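Long-range contact in putative uncharacterized protein gbs1889 (Streptococcus agalactiae, PDB 3ANI), which hydrolyses unsaturated chondroitin, hyaluronan and heparin disaccharides, preferring sulfated ones, to release the unsaturated uronic acid: residues A[100-105]-A[137-142]. The protein carries 1 engineered substitution. Numbering follows the deposited sequence.
Sequences SFLNRI and LEATIK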
loop_
_atom_site.group_PDB
_atom_site.type_symbol
_atom_site.label_atom_id
_atom_site.label_comp_id
_atom_site.label_asym_id
_atom_site.label_seq_id
_atom_site.Cartn_x
_atom_site.Cartn_y
_atom_site.Cartn_z
ATOM N N SER A 100 10.581 19.467 0.891
ATOM C CA SER A 100 11.358 18.745 1.889
ATOM C C SER A 100 11.861 17.407 1.335
ATOM O O SER A 100 12.965 16.971 1.673
ATOM C CB SER A 100 10.507 18.526 3.150
ATOM O OG SER A 100 11.127 17.637 4.063
ATOM N N PHE A 101 11.053 16.765 0.490
ATOM C CA PHE A 101 11.445 15.517 -0.165
ATOM C C PHE A 101 12.505 15.736 -1.237
ATOM O O PHE A 101 13.389 14.890 -1.420
ATOM C CB PHE A 101 10.235 14.804 -0.778
ATOM C CG PHE A 101 9.471 13.948 0.195
ATOM C CD1 PHE A 101 8.201 14.319 0.617
ATOM C CD2 PHE A 101 10.020 12.761 0.682
ATOM C CE1 PHE A 101 7.493 13.534 1.512
ATOM C CE2 PHE A 101 9.318 11.968 1.577
ATOM C CZ PHE A 101 8.053 12.355 1.990
ATOM N N LEU A 102 12.397 16.858 -1.952
ATOM C CA LEU A 102 13.385 17.258 -2.952
ATOM C C LEU A 102 14.729 17.569 -2.295
ATOM O O LEU A 102 15.780 17.202 -2.815
ATOM C CB LEU A 102 12.886 18.467 -3.750
ATOM C CG LEU A 102 13.826 19.129 -4.767
ATOM C CD1 LEU A 102 14.278 18.143 -5.851
ATOM C CD2 LEU A 102 13.171 20.350 -5.386
ATOM N N ASN A 103 14.681 18.248 -1.153
ATOM C CA ASN A 103 15.865 18.488 -0.343
ATOM C C ASN A 103 16.484 17.170 0.137
ATOM O O ASN A 103 17.710 17.007 0.124
ATOM C CB ASN A 103 15.512 19.406 0.836
ATOM C CG ASN A 103 16.649 19.558 1.826
ATOM O OD1 ASN A 103 16.803 18.749 2.738
ATOM N ND2 ASN A 103 17.444 20.605 1.657
ATOM N N ARG A 104 15.625 16.234 0.544
ATOM C CA ARG A 104 16.052 14.926 1.045
ATOM C C ARG A 104 16.849 14.110 0.024
ATOM O O ARG A 104 17.885 13.539 0.363
ATOM C CB ARG A 104 14.849 14.116 1.543
ATOM C CG ARG A 104 15.231 12.835 2.274
ATOM C CD ARG A 104 14.022 12.120 2.827
ATOM N NE ARG A 104 14.385 10.814 3.371
ATOM C CZ ARG A 104 13.549 9.995 4.006
ATOM N NH1 ARG A 104 12.280 10.338 4.198
ATOM N NH2 ARG A 104 13.988 8.827 4.455
ATOM N N ILE A 105 16.367 14.062 -1.216
ATOM C CA ILE A 105 16.993 13.244 -2.256
ATOM C C ILE A 105 18.273 13.895 -2.804
ATOM O O ILE A 105 19.187 13.197 -3.255
ATOM C CB ILE A 105 15.966 12.874 -3.386
ATOM C CG1 ILE A 105 16.162 11.424 -3.884
ATOM C CG2 ILE A 105 15.886 13.947 -4.490
ATOM C CD1 ILE A 105 17.297 11.194 -4.870
ATOM N N LEU A 137 8.213 16.785 -9.988
ATOM C CA LEU A 137 8.770 15.932 -11.043
ATOM C C LEU A 137 10.260 15.709 -10.829
ATOM O O LEU A 137 10.726 14.568 -10.850
ATOM C CB LEU A 137 8.524 16.515 -12.441
ATOM C CG LEU A 137 9.141 15.767 -13.636
ATOM C CD1 LEU A 137 8.584 14.351 -13.758
ATOM C CD2 LEU A 137 8.935 16.529 -14.939
ATOM N N GLU A 138 10.991 16.806 -10.622
ATOM C CA GLU A 138 12.433 16.777 -10.358
ATOM C C GLU A 138 12.816 15.766 -9.267
ATOM O O GLU A 138 13.707 14.942 -9.473
ATOM C CB GLU A 138 12.932 18.178 -9.981
ATOM C CG GLU A 138 14.449 18.318 -9.910
ATOM C CD GLU A 138 14.900 19.643 -9.301
ATOM O OE1 GLU A 138 16.009 19.672 -8.720
ATOM O OE2 GLU A 138 14.152 20.646 -9.396
ATOM N N ALA A 139 12.131 15.829 -8.124
ATOM C CA ALA A 139 12.394 14.932 -6.996
ATOM C C ALA A 139 12.054 13.468 -7.302
ATOM O O ALA A 139 12.754 12.559 -6.849
ATOM C CB ALA A 139 11.655 15.408 -5.747
ATOM N N THR A 140 10.985 13.247 -8.065
ATOM C CA THR A 140 10.591 11.900 -8.486
ATOM C C THR A 140 11.617 11.269 -9.444
ATOM O O THR A 140 12.076 10.149 -9.213
ATOM C CB THR A 140 9.154 11.879 -9.085
ATOM O OG1 THR A 140 8.197 12.013 -8.029
ATOM C CG2 THR A 140 8.877 10.575 -9.801
ATOM N N ILE A 141 11.976 11.991 -10.504
ATOM C CA ILE A 141 13.000 11.527 -11.452
ATOM C C ILE A 141 14.332 11.229 -10.745
ATOM O O ILE A 141 14.976 10.210 -11.019
ATOM C CB ILE A 141 13.214 12.535 -12.621
ATOM C CG1 ILE A 141 11.909 12.777 -13.403
ATOM C CG2 ILE A 141 14.344 12.074 -13.555
ATOM C CD1 ILE A 141 11.231 11.518 -13.973
ATOM N N LYS A 142 14.725 12.113 -9.828
ATOM C CA LYS A 142 15.951 11.936 -9.051
ATOM C C LYS A 142 15.890 10.713 -8.137
ATOM O O LYS A 142 16.893 10.016 -7.960
ATOM C CB LYS A 142 16.271 13.192 -8.243
ATOM C CG LYS A 142 16.999 14.253 -9.042
ATOM C CD LYS A 142 17.410 15.410 -8.164
ATOM C CE LYS A 142 18.158 16.465 -8.962
ATOM N NZ LYS A 142 18.275 17.734 -8.189
#
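L102 packs on A139 and E138: its CB sits 3.9 Å from the CB of A139, where the two backbones come nearest. CG lies anti to the backbone N (chi1 174°), which carries the branch toward the second helix. There CD1 touches both the A139 methyl, CD1 to CB 3.8 Å, and the carboxylate of E138, 3.7 Å from OE1; CD2 meets the other oxygen, OE2, at 4.1 Å. The leucine crosses the glutamate side chain at about a right angle.

One turn on, I105 leans its CG2 methyl on the CB of K142 (3.8 Å), while CD1 reaches that residue's carbonyl. The extended lysine chain runs back along its own helix to E138, and NZ bridges to OE1 at 3.0 Å through the anti lone pair; NZ also donates to OD1 of N106, the last residue of helix 88-106.

Within the two segments the contact has no hydrogen bond and is mainly aliphatic; the K142-N106 bond joins the same two helices just beyond. Separated in sequence by helix 116-131, which touches both, they run roughly parallel, N-to-C directions 35° apart, as expected of alternate helices in the (alpha/alpha)6 barrel, or six-hairpin toroid, of glycoside hydrolase family 88.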